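Local coordinates for protein pyroglutatmate porin OpdO (Pseudomonas aeruginosa, PDB 3SZV) that probably forms an outer-membrane porin channel that lets small carboxylates such as pyroglutamate across the outer membrane, at residues F34-R39 / L387-L392; G163-R168 / A191-G196; P203-S208 / A223-T228; V308-W313 / D339-G344. One frame throughout, in Å; residues are numbered along the deposited sequence.

Contact 1 (F34-R39 / L387-L392); sequences FNRDFR and LDENRL
Glu389 OE2 is gripped by Arg391 NE, Arg391 NH2 and Gln301, while the other oxygen of the same carboxylate, Glu389 OE1, crosses to Arg36 on the facing strand. Arg36 NE lies an unusually short 2.5 Å from Glu389 OE1, and Arg36 NH2 adds a weak, bent bond. Guanidinium and carboxylate are nearly coplanar, 14° apart, and NE meets OE1 almost head-on to its C-O bond. Arg391 NE reaches Glu389 OE2 at 2.7 Å from above the carboxylate plane. Glu389 reaches between the two arginines because its chain is fully extended (chi1 179°, chi2 -180°). The carboxylate is thus probably kept ionised and its rotation fixed. Leu387 CD2 lies over one face of the Arg36 guanidinium, 3.4 Å from Arg36 NE, while Leu387 CD1 sits over the centre of the Phe38 ring, 3.9 Å from its centroid, as a CH-pi contact. These groups share one face of an antiparallel pair that joins strand 24-38 to strand 387-399, the seam closing the barrel of this OprD-family porin. Paired backbone bonds hold that seam at Asn35-Asn390 and at Asp37-Asp388. On the asparagine face, one water takes an N-H from Asn390 ND2 at 3.0 Å and lies 2.9 Å from Asn35 OD1; Asn390 OD1 accepts from Trp374 and Asn376. A second water bridges Asp37 O and Asp388 OD1, the latter also salt-bridged to Arg380.

Contact 2 (G163-R168 / A191-G196); sequences GAHLDR and AFDFAG. With C8E ((hydroxyethyloxy)tri(ethyloxy)octane), chain I; C8E ((hydroxyethyloxy)tri(ethyloxy)octane), chain B.
Two rings mark the two faces of this strand pair. Over one face of the Phe194 ring lies the backbone of the opposite strand: Gly163 CA stands 4.2 Å above the ring plane, displaced toward the rim, and Ala164 N lies over the same ring. Phe194 CE2 also touches Ala164 CB at 3.5 Å. The ring comes to lie over its neighbour strand because CG sits between the backbone N and the carbonyl carbon (chi1 88°). The His165 ring, by contrast, is used at its edge: ND1 donates to Asp193 OD1 at 2.6 Å, with the oxygen almost exactly in the ring plane. From the carboxylate's side the approach is syn but 23° out of plane, so the two flat groups are slightly twisted while lying side by side. Leu166 CD1 meets Phe192 CD1 at 4.1 Å on the face that carries Phe194.

Backbone bonds pair Ala164 with Phe194 and Leu166 with Phe192, within the antiparallel wall of the OprD-type barrel. The face holding His165 and Asp193 carries detergent, C14 of one C8E molecule lying 3.8 Å from Asp193 CB, consistent with a lipid-facing surface. The Phe192 and Phe194 face is turned the other way, where Leu166 touches Leu127 and Phe192 touches Val134 and Ile289, all in loops. Asp167 and Arg168 form a classic beta bulge opposite Arg147, and Asp167 salt-bridges that arginine. Strand 159-170 is flanked on its other side by strands 145-147 and 149-156, and strand 186-200 by strand 205-214.

Contact 3 (P203-S208 / A223-T228); sequences PALTAS and AGLVHT. With C8E ((hydroxyethyloxy)tri(ethyloxy)octane), chain B; C8E ((hydroxyethyloxy)tri(ethyloxy)octane), chain H.
Leu205 and Leu225 each place CG opposite the backbone N (chi1 -177° and -164°), which swings their CD1 branches against one another across the strands. The two CD1 atoms approach to 3.7 Å, the side chains crossing at a slant. Leu225 CD1 also reaches Ala207 CB at 3.9 Å, so one methyl serves two residues of the facing strand. The same Leu205 CD1 stands at the edge of the His227 ring, near its plane, and 3.9 Å from His227 CB. Further along, Ala204 CB comes within 3.8 Å of His227 NE2.

The partners are strands 205-214 and 218-230, an antiparallel beta hairpin in the wall of the porin barrel; the segments 205-208 and 223-228 run 171° apart. Its ladder is regular: Thr206 and Val226 exchange both backbone bonds, as do Ser208 and Gly224, and Thr228 N closes onto Ala204 O at 2.8 Å where the preceding loop enters the strand. Thr206, Val226 and Ser208 share the other face, and Gly224, paired with Ser208, adds no side chain to it. There Ser208 OG bonds Asp198 of the adjoining strand and Val226 touches Lys238 and Asp240. The leucine face meets detergent: O18 of one C8E molecule is 3.5 Å from Ala207 CB. A second C8E molecule approaches the backbone with its C20 atom 3.6 Å from Ala223 O.

Contact 4 (V308-W313 / D339-G344); sequences VDERSW and DNVARG
Val308 opens the contact twice over: its O accepts Ala342 N at 3.0 Å, nearly straight at 170°, and its CG1 packs on Ala342 CB at 3.5 Å. Asp309, at positive phi, offers its carbonyl O to Asn340 ND2, which donates at 3.0 Å from slightly outside the carbonyl plane; its carboxylate is held by Asn347. Glu310 lies alongside Val341, pointing the same way, with its CG 3.5 Å from Val341 CG2, while its OE1 is bonded by Asn307. Here the incoming loop becomes strand 311-320, which forms a beta hairpin with strand 329-343 in the barrel. A G1 beta bulge interrupts the latter strand, Asn340 and Val341 both facing Gly349, and Asn340 takes the positive phi of that motif. Arg311 then pairs with Asp339 through both backbone bonds and a side-on salt bridge. Its NE reaches OD1 of Asp339 on the syn lone pair at 2.9 Å, and its NH2 reaches OD2 of Asp339 at 3.0 Å, the guanidinium and carboxylate planes standing 52° apart. The arginine bends at chi3 (57°) to bring both nitrogens round to the carboxylate.

Overall arrangement
All four contacts are antiparallel pairings in the wall of one barrel, met at different points round its circumference. Contact 1 joins the first and last strands of the wall and spans nearly the whole chain, so contacts 2, 3 and 4 all fall between its segments, in that order. Contacts 2 and 3 are close, their nearest atoms about 7 Å apart, since strands 186-200 and 205-214 are neighbours; one C8E molecule touches both. Contact 1 lies across the chain's centre from them, about 34 and 37 Å away between centres. Contact 4 is about 24 Å from contact 1, between centres. Such neighbour-to-neighbour pairing, closed by contact 1, makes the channel wall continuous.

Contact 1 (F34-R39 / L387-L392)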
# COMPACT_ATOMS: atom_id res chain seq x y z
N PHE A 34 3.30 12.82 -14.81
CA PHE A 34 4.46 12.06 -14.38
C PHE A 34 5.61 12.35 -15.34
O PHE A 34 5.43 12.30 -16.56
CB PHE A 34 4.08 10.58 -14.39
CG PHE A 34 5.20 9.65 -14.08
CD1 PHE A 34 5.40 9.18 -12.79
CD2 PHE A 34 6.05 9.20 -15.09
CE1 PHE A 34 6.43 8.31 -12.50
CE2 PHE A 34 7.08 8.32 -14.81
CZ PHE A 34 7.27 7.88 -13.51
N ASN A 35 6.78 12.67 -14.80
CA ASN A 35 7.95 12.84 -15.65
C ASN A 35 9.15 12.13 -15.04
O ASN A 35 9.41 12.27 -13.84
CB ASN A 35 8.26 14.33 -15.87
CG ASN A 35 9.48 14.56 -16.72
OD1 ASN A 35 10.58 14.75 -16.21
ND2 ASN A 35 9.30 14.55 -18.04
N ARG A 36 9.85 11.36 -15.86
CA ARG A 36 11.10 10.75 -15.45
C ARG A 36 12.23 11.20 -16.36
O ARG A 36 12.16 11.06 -17.58
CB ARG A 36 11.01 9.22 -15.47
CG ARG A 36 10.40 8.63 -14.23
CD ARG A 36 10.80 7.17 -14.04
NE ARG A 36 10.37 6.67 -12.74
CZ ARG A 36 10.52 5.42 -12.32
NH1 ARG A 36 11.09 4.51 -13.11
NH2 ARG A 36 10.10 5.06 -11.12
N ASP A 37 13.27 11.76 -15.75
CA ASP A 37 14.44 12.22 -16.49
C ASP A 37 15.64 11.39 -16.06
O ASP A 37 16.04 11.44 -14.90
CB ASP A 37 14.67 13.70 -16.20
CG ASP A 37 15.92 14.24 -16.87
OD1 ASP A 37 16.34 13.66 -17.89
OD2 ASP A 37 16.47 15.25 -16.39
N PHE A 38 16.22 10.64 -16.98
CA PHE A 38 17.40 9.85 -16.66
C PHE A 38 18.67 10.63 -16.97
O PHE A 38 18.80 11.22 -18.05
CB PHE A 38 17.40 8.51 -17.40
CG PHE A 38 16.34 7.56 -16.91
CD1 PHE A 38 16.60 6.69 -15.87
CD2 PHE A 38 15.08 7.55 -17.50
CE1 PHE A 38 15.62 5.82 -15.42
CE2 PHE A 38 14.11 6.68 -17.06
CZ PHE A 38 14.37 5.81 -16.01
N ARG A 39 19.61 10.64 -16.03
CA ARG A 39 20.85 11.39 -16.19
C ARG A 39 21.70 10.82 -17.32
O ARG A 39 21.73 9.61 -17.55
CB ARG A 39 21.65 11.40 -14.88
CG ARG A 39 21.58 12.73 -14.13
CD ARG A 39 22.97 13.33 -13.90
NE ARG A 39 23.72 12.62 -12.88
CZ ARG A 39 24.95 12.93 -12.49
NH1 ARG A 39 25.59 13.96 -13.04
NH2 ARG A 39 25.55 12.21 -11.54
N LEU A 387 18.18 8.84 -11.79
CA LEU A 387 16.88 9.30 -12.25
C LEU A 387 16.40 10.49 -11.43
O LEU A 387 16.69 10.59 -10.24
CB LEU A 387 15.87 8.16 -12.13
CG LEU A 387 14.38 8.49 -12.16
CD1 LEU A 387 13.96 8.89 -13.56
CD2 LEU A 387 13.57 7.30 -11.69
N ASP A 388 15.66 11.38 -12.07
CA ASP A 388 14.89 12.39 -11.36
C ASP A 388 13.44 12.24 -11.80
O ASP A 388 13.17 12.06 -12.99
CB ASP A 388 15.38 13.81 -11.65
CG ASP A 388 16.62 14.16 -10.84
OD1 ASP A 388 17.69 13.67 -11.22
OD2 ASP A 388 16.51 14.91 -9.84
N GLU A 389 12.53 12.31 -10.85
CA GLU A 389 11.12 12.07 -11.13
C GLU A 389 10.28 13.17 -10.50
O GLU A 389 10.49 13.54 -9.34
CB GLU A 389 10.72 10.71 -10.58
CG GLU A 389 9.26 10.34 -10.78
CD GLU A 389 8.95 8.98 -10.19
OE1 GLU A 389 9.36 7.96 -10.79
OE2 GLU A 389 8.33 8.92 -9.12
N ASN A 390 9.33 13.68 -11.26
CA ASN A 390 8.34 14.58 -10.70
C ASN A 390 6.95 14.02 -10.95
O ASN A 390 6.67 13.52 -12.04
CB ASN A 390 8.47 15.98 -11.31
CG ASN A 390 9.69 16.72 -10.80
OD1 ASN A 390 9.64 17.36 -9.75
ND2 ASN A 390 10.80 16.62 -11.53
N ARG A 391 6.11 14.07 -9.93
CA ARG A 391 4.70 13.74 -10.07
C ARG A 391 3.88 14.95 -9.65
O ARG A 391 4.21 15.64 -8.69
CB ARG A 391 4.31 12.55 -9.19
CG ARG A 391 5.13 11.29 -9.44
CD ARG A 391 4.67 10.11 -8.60
NE ARG A 391 5.62 9.01 -8.70
CZ ARG A 391 5.33 7.74 -8.43
NH1 ARG A 391 4.11 7.39 -8.04
NH2 ARG A 391 6.28 6.81 -8.55
N LEU A 392 2.82 15.21 -10.40
CA LEU A 392 1.88 16.24 -10.02
C LEU A 392 0.51 15.59 -10.06
O LEU A 392 0.10 15.08 -11.10
CB LEU A 392 1.92 17.42 -10.99
CG LEU A 392 1.06 18.62 -10.56
CD1 LEU A 392 1.48 19.09 -9.17
CD2 LEU A 392 1.17 19.75 -11.57
O HOH W 1 11.80 14.76 -13.59
O HOH W 2 18.12 12.84 -13.79

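Contact 2 (G163-R168 / A191-G196)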
# COMPACT_ATOMS: atom_id res chain seq x y z
N GLY A 163 -7.08 -13.19 6.72
CA GLY A 163 -6.56 -14.17 5.80
C GLY A 163 -7.09 -13.89 4.41
O GLY A 163 -8.15 -13.28 4.26
N ALA A 164 -6.34 -14.31 3.40
CA ALA A 164 -6.80 -14.12 2.03
C ALA A 164 -6.31 -15.23 1.13
O ALA A 164 -5.24 -15.83 1.37
CB ALA A 164 -6.33 -12.77 1.50
N HIS A 165 -7.11 -15.50 0.11
CA HIS A 165 -6.69 -16.29 -1.04
C HIS A 165 -6.88 -15.41 -2.27
O HIS A 165 -8.01 -15.02 -2.58
CB HIS A 165 -7.53 -17.55 -1.18
CG HIS A 165 -7.30 -18.27 -2.47
ND1 HIS A 165 -6.17 -19.02 -2.70
CD2 HIS A 165 -8.03 -18.32 -3.61
CE1 HIS A 165 -6.22 -19.52 -3.93
NE2 HIS A 165 -7.34 -19.11 -4.50
N LEU A 166 -5.78 -15.09 -2.95
CA LEU A 166 -5.81 -14.23 -4.12
C LEU A 166 -5.39 -15.04 -5.32
O LEU A 166 -4.48 -15.88 -5.22
CB LEU A 166 -4.84 -13.05 -3.98
CG LEU A 166 -4.86 -12.27 -2.66
CD1 LEU A 166 -3.80 -11.18 -2.65
CD2 LEU A 166 -6.26 -11.70 -2.38
N ASP A 167 -6.01 -14.81 -6.47
CA ASP A 167 -5.56 -15.53 -7.65
C ASP A 167 -5.25 -14.67 -8.87
O ASP A 167 -4.85 -15.20 -9.90
CB ASP A 167 -6.47 -16.71 -7.99
CG ASP A 167 -7.83 -16.30 -8.48
OD1 ASP A 167 -8.09 -15.09 -8.62
OD2 ASP A 167 -8.64 -17.23 -8.76
N ARG A 168 -5.43 -13.36 -8.75
CA ARG A 168 -5.08 -12.44 -9.85
C ARG A 168 -4.61 -11.11 -9.32
O ARG A 168 -5.01 -10.69 -8.23
CB ARG A 168 -6.28 -12.16 -10.76
CG ARG A 168 -6.98 -13.38 -11.35
CD ARG A 168 -6.22 -13.96 -12.52
NE ARG A 168 -7.02 -14.97 -13.20
CZ ARG A 168 -7.02 -16.26 -12.89
NH1 ARG A 168 -6.24 -16.71 -11.92
NH2 ARG A 168 -7.79 -17.10 -13.57
N ALA A 191 -1.62 -18.17 -7.24
CA ALA A 191 -2.19 -18.20 -5.90
C ALA A 191 -1.31 -17.50 -4.87
O ALA A 191 -0.14 -17.83 -4.71
CB ALA A 191 -2.49 -19.63 -5.45
N PHE A 192 -1.89 -16.53 -4.18
CA PHE A 192 -1.27 -15.99 -2.98
C PHE A 192 -2.19 -16.23 -1.81
O PHE A 192 -3.36 -15.83 -1.83
CB PHE A 192 -0.95 -14.50 -3.08
CG PHE A 192 -0.18 -14.01 -1.89
CD1 PHE A 192 -0.82 -13.38 -0.83
CD2 PHE A 192 1.18 -14.25 -1.80
CE1 PHE A 192 -0.11 -12.97 0.29
CE2 PHE A 192 1.90 -13.85 -0.69
CZ PHE A 192 1.25 -13.20 0.36
N ASP A 193 -1.68 -16.90 -0.79
CA ASP A 193 -2.45 -17.20 0.40
C ASP A 193 -1.72 -16.68 1.62
O ASP A 193 -0.50 -16.82 1.73
CB ASP A 193 -2.62 -18.72 0.54
CG ASP A 193 -3.44 -19.31 -0.58
OD1 ASP A 193 -4.67 -19.11 -0.56
OD2 ASP A 193 -2.87 -19.97 -1.47
N PHE A 194 -2.44 -16.08 2.55
CA PHE A 194 -1.82 -15.70 3.82
C PHE A 194 -2.84 -15.72 4.94
O PHE A 194 -4.06 -15.65 4.72
CB PHE A 194 -1.16 -14.32 3.75
CG PHE A 194 -2.10 -13.17 4.08
CD1 PHE A 194 -2.19 -12.70 5.39
CD2 PHE A 194 -2.88 -12.57 3.10
CE1 PHE A 194 -3.05 -11.65 5.72
CE2 PHE A 194 -3.74 -11.52 3.43
CZ PHE A 194 -3.83 -11.06 4.74
N ALA A 195 -2.34 -15.83 6.16
CA ALA A 195 -3.13 -15.57 7.34
C ALA A 195 -2.24 -14.85 8.32
O ALA A 195 -1.01 -15.03 8.32
CB ALA A 195 -3.68 -16.85 7.94
N GLY A 196 -2.83 -14.03 9.17
CA GLY A 196 -2.02 -13.27 10.11
C GLY A 196 -2.85 -12.69 11.24
O GLY A 196 -4.07 -12.50 11.12
C4 C8E I . 7.62 -18.79 5.49
C5 C8E I . 6.42 -19.73 5.54
C6 C8E I . 5.22 -19.08 4.86
C7 C8E I . 4.39 -20.09 4.09
C8 C8E I . 3.53 -20.97 4.99
O9 C8E I . 2.30 -21.24 4.34
C10 C8E I . 1.50 -20.09 4.17
C11 C8E I . 0.17 -20.42 4.82
O12 C8E I . -0.75 -19.36 4.83
C13 C8E I . -2.06 -19.87 4.99
C14 C8E I . -3.09 -19.01 4.28
O15 C8E I . -4.37 -19.40 4.72
C16 C8E I . -5.38 -19.23 3.75
C17 C8E I . -6.25 -18.03 4.13
O18 C8E I . -7.37 -17.91 3.29
C19 C8E I . -8.58 -17.74 4.01
C20 C8E I . -9.31 -16.50 3.49
O21 C8E I . -10.50 -16.89 2.84
C3 C8E B . -0.59 -19.57 8.06
C4 C8E B . -1.11 -19.49 9.49
C5 C8E B . -0.42 -18.38 10.28
C6 C8E B . -1.15 -18.10 11.58
C7 C8E B . -1.18 -16.61 11.87
C8 C8E B . -0.45 -16.26 13.16
O9 C8E B . -1.37 -15.77 14.10
C10 C8E B . -0.76 -15.44 15.32
C11 C8E B . -0.95 -13.94 15.53
O12 C8E B . -0.89 -13.59 16.89
C13 C8E B . -0.42 -12.27 17.06
C14 C8E B . 0.73 -12.23 18.05
O15 C8E B . 1.92 -12.34 17.32
C16 C8E B . 2.95 -13.02 18.00
C17 C8E B . 4.26 -12.53 17.41
O18 C8E B . 4.84 -11.52 18.21
C19 C8E B . 6.18 -11.31 17.85
C20 C8E B . 6.60 -9.88 18.12
O21 C8E B . 8.01 -9.85 18.25

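Contact 3 (P203-S208 / A223-T228)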
# COMPACT_ATOMS: atom_id res chain seq x y z
N PRO A 203 -2.38 -1.63 25.63
CA PRO A 203 -2.89 -0.53 24.81
C PRO A 203 -1.82 0.16 23.95
O PRO A 203 -2.16 0.75 22.93
CB PRO A 203 -3.46 0.44 25.85
CG PRO A 203 -3.88 -0.46 26.97
CD PRO A 203 -2.81 -1.52 27.04
N ALA A 204 -0.55 0.05 24.34
CA ALA A 204 0.53 0.71 23.59
C ALA A 204 1.33 -0.22 22.67
O ALA A 204 2.04 0.25 21.77
CB ALA A 204 1.48 1.43 24.54
N LEU A 205 1.24 -1.52 22.91
CA LEU A 205 2.13 -2.47 22.25
C LEU A 205 1.35 -3.52 21.45
O LEU A 205 0.50 -4.22 22.01
CB LEU A 205 3.01 -3.17 23.29
CG LEU A 205 4.05 -4.15 22.77
CD1 LEU A 205 5.11 -3.41 21.96
CD2 LEU A 205 4.68 -4.90 23.94
N THR A 206 1.65 -3.60 20.16
CA THR A 206 0.96 -4.52 19.25
C THR A 206 1.95 -5.45 18.55
O THR A 206 2.91 -4.99 17.93
CB THR A 206 0.16 -3.74 18.19
OG1 THR A 206 -0.76 -2.89 18.87
CG2 THR A 206 -0.61 -4.69 17.29
N ALA A 207 1.70 -6.75 18.67
CA ALA A 207 2.56 -7.76 18.08
C ALA A 207 1.84 -8.36 16.88
O ALA A 207 0.64 -8.63 16.95
CB ALA A 207 2.84 -8.85 19.10
N SER A 208 2.58 -8.58 15.79
CA SER A 208 1.97 -9.11 14.58
C SER A 208 2.76 -10.29 14.05
O SER A 208 3.99 -10.32 14.11
CB SER A 208 1.90 -8.02 13.50
OG SER A 208 1.03 -6.97 13.91
N ALA A 223 7.16 -11.03 11.21
CA ALA A 223 6.85 -10.71 12.60
C ALA A 223 7.09 -9.23 12.81
O ALA A 223 8.05 -8.68 12.29
CB ALA A 223 7.71 -11.54 13.55
N GLY A 224 6.22 -8.59 13.58
CA GLY A 224 6.36 -7.17 13.83
C GLY A 224 5.98 -6.81 15.25
O GLY A 224 5.18 -7.50 15.89
N LEU A 225 6.58 -5.74 15.76
CA LEU A 225 6.24 -5.25 17.09
C LEU A 225 6.18 -3.75 16.95
O LEU A 225 7.14 -3.13 16.47
CB LEU A 225 7.32 -5.64 18.09
CG LEU A 225 6.99 -5.55 19.58
CD1 LEU A 225 5.77 -6.40 19.92
CD2 LEU A 225 8.19 -5.97 20.43
N VAL A 226 5.06 -3.15 17.34
CA VAL A 226 4.89 -1.71 17.21
C VAL A 226 4.46 -1.15 18.56
O VAL A 226 3.44 -1.56 19.13
CB VAL A 226 3.83 -1.35 16.15
CG1 VAL A 226 3.64 0.14 16.07
CG2 VAL A 226 4.24 -1.91 14.79
N HIS A 227 5.26 -0.21 19.07
CA HIS A 227 4.98 0.43 20.33
C HIS A 227 4.68 1.89 20.10
O HIS A 227 5.42 2.60 19.42
CB HIS A 227 6.17 0.29 21.28
CG HIS A 227 5.93 0.92 22.62
ND1 HIS A 227 6.47 2.15 22.97
CD2 HIS A 227 5.19 0.52 23.68
CE1 HIS A 227 6.08 2.45 24.19
NE2 HIS A 227 5.31 1.49 24.65
N THR A 228 3.57 2.35 20.68
CA THR A 228 3.18 3.73 20.52
C THR A 228 3.17 4.41 21.88
O THR A 228 2.42 4.04 22.77
CB THR A 228 1.81 3.84 19.84
OG1 THR A 228 1.86 3.23 18.55
CG2 THR A 228 1.40 5.30 19.68
C3 C8E B . -0.59 -19.57 8.06
C4 C8E B . -1.11 -19.49 9.49
C5 C8E B . -0.42 -18.38 10.28
C6 C8E B . -1.15 -18.10 11.58
C7 C8E B . -1.18 -16.61 11.87
C8 C8E B . -0.45 -16.26 13.16
O9 C8E B . -1.37 -15.77 14.10
C10 C8E B . -0.76 -15.44 15.32
C11 C8E B . -0.95 -13.94 15.53
O12 C8E B . -0.89 -13.59 16.89
C13 C8E B . -0.42 -12.27 17.06
C14 C8E B . 0.73 -12.23 18.05
O15 C8E B . 1.92 -12.34 17.32
C16 C8E B . 2.95 -13.02 18.00
C17 C8E B . 4.26 -12.53 17.41
O18 C8E B . 4.84 -11.52 18.21
C19 C8E B . 6.18 -11.31 17.85
C20 C8E B . 6.60 -9.88 18.12
O21 C8E B . 8.01 -9.85 18.25
O12 C8E H . 18.37 -8.49 13.59
C13 C8E H . 17.19 -9.24 13.77
C14 C8E H . 16.25 -8.55 14.76
O15 C8E H . 14.93 -8.98 14.51
C16 C8E H . 13.92 -8.06 14.88
C17 C8E H . 12.94 -8.74 15.83
O18 C8E H . 11.83 -7.90 16.06
C19 C8E H . 10.87 -7.98 15.03
C20 C8E H . 9.56 -8.56 15.58
O21 C8E H . 9.80 -9.16 16.83

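Contact 4 (V308-W313 / D339-G344)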
# COMPACT_ATOMS: atom_id res chain seq x y z
N VAL A 308 19.81 -7.11 -2.81
CA VAL A 308 20.64 -8.10 -2.13
C VAL A 308 21.65 -7.44 -1.20
O VAL A 308 22.43 -6.57 -1.62
CB VAL A 308 21.38 -9.00 -3.15
CG1 VAL A 308 22.33 -9.95 -2.45
CG2 VAL A 308 20.36 -9.77 -4.00
N ASP A 309 21.63 -7.84 0.08
CA ASP A 309 22.58 -7.39 1.10
C ASP A 309 22.45 -5.91 1.52
O ASP A 309 23.26 -5.41 2.30
CB ASP A 309 24.03 -7.71 0.69
CG ASP A 309 24.33 -9.19 0.73
OD1 ASP A 309 23.67 -9.91 1.50
OD2 ASP A 309 25.25 -9.63 0.02
N GLU A 310 21.43 -5.22 1.02
CA GLU A 310 21.37 -3.77 1.21
C GLU A 310 21.15 -3.34 2.66
O GLU A 310 20.22 -3.80 3.32
CB GLU A 310 20.29 -3.15 0.33
CG GLU A 310 20.40 -1.63 0.28
CD GLU A 310 19.73 -1.04 -0.94
OE1 GLU A 310 18.94 -1.75 -1.59
OE2 GLU A 310 20.03 0.15 -1.24
N ARG A 311 22.01 -2.44 3.13
CA ARG A 311 21.85 -1.79 4.43
C ARG A 311 21.51 -0.34 4.16
O ARG A 311 22.16 0.30 3.33
CB ARG A 311 23.15 -1.89 5.23
CG ARG A 311 23.17 -1.04 6.50
CD ARG A 311 24.52 -1.16 7.20
NE ARG A 311 25.62 -0.78 6.32
CZ ARG A 311 26.85 -1.28 6.39
NH1 ARG A 311 27.13 -2.20 7.31
NH2 ARG A 311 27.79 -0.88 5.54
N SER A 312 20.48 0.18 4.83
CA SER A 312 20.07 1.54 4.53
C SER A 312 19.54 2.26 5.76
O SER A 312 19.05 1.64 6.70
CB SER A 312 19.03 1.55 3.41
OG SER A 312 17.83 0.88 3.78
N TRP A 313 19.68 3.58 5.75
CA TRP A 313 19.10 4.40 6.79
C TRP A 313 18.28 5.52 6.18
O TRP A 313 18.54 5.94 5.04
CB TRP A 313 20.18 4.96 7.73
CG TRP A 313 21.20 5.85 7.09
CD1 TRP A 313 22.44 5.49 6.66
CD2 TRP A 313 21.07 7.26 6.84
NE1 TRP A 313 23.10 6.59 6.15
CE2 TRP A 313 22.28 7.69 6.25
CE3 TRP A 313 20.06 8.19 7.06
CZ2 TRP A 313 22.49 9.01 5.86
CZ3 TRP A 313 20.27 9.51 6.68
CH2 TRP A 313 21.48 9.91 6.09
N ASP A 339 23.88 1.09 1.29
CA ASP A 339 25.17 0.55 0.89
C ASP A 339 25.22 -0.96 1.11
O ASP A 339 24.19 -1.59 1.41
CB ASP A 339 26.33 1.31 1.58
CG ASP A 339 26.47 0.98 3.05
OD1 ASP A 339 25.61 0.29 3.62
OD2 ASP A 339 27.47 1.43 3.65
N ASN A 340 26.40 -1.55 0.94
CA ASN A 340 26.58 -2.99 1.07
C ASN A 340 25.88 -3.80 -0.01
O ASN A 340 25.79 -5.02 0.09
CB ASN A 340 26.16 -3.48 2.47
CG ASN A 340 26.84 -4.80 2.84
OD1 ASN A 340 28.07 -4.92 2.76
ND2 ASN A 340 26.04 -5.79 3.25
N VAL A 341 25.37 -3.13 -1.04
CA VAL A 341 24.60 -3.85 -2.05
C VAL A 341 25.50 -4.78 -2.86
O VAL A 341 26.59 -4.40 -3.29
CB VAL A 341 23.84 -2.89 -2.98
CG1 VAL A 341 23.13 -3.66 -4.10
CG2 VAL A 341 22.84 -2.06 -2.17
N ALA A 342 25.05 -6.01 -3.06
CA ALA A 342 25.81 -6.96 -3.87
C ALA A 342 25.94 -6.50 -5.32
O ALA A 342 24.95 -6.13 -5.98
CB ALA A 342 25.20 -8.35 -3.79
N ARG A 343 27.17 -6.46 -5.80
CA ARG A 343 27.45 -6.25 -7.21
C ARG A 343 28.34 -7.42 -7.57
O ARG A 343 29.54 -7.41 -7.28
CB ARG A 343 28.16 -4.91 -7.46
CG ARG A 343 27.34 -3.69 -7.00
CD ARG A 343 27.77 -2.40 -7.71
NE ARG A 343 29.17 -2.06 -7.46
CZ ARG A 343 29.83 -1.08 -8.07
NH1 ARG A 343 29.21 -0.32 -8.98
NH2 ARG A 343 31.10 -0.85 -7.78
N GLY A 344 27.76 -8.45 -8.17
CA GLY A 344 28.50 -9.68 -8.39
C GLY A 344 28.99 -10.18 -7.04
O GLY A 344 28.22 -10.22 -6.07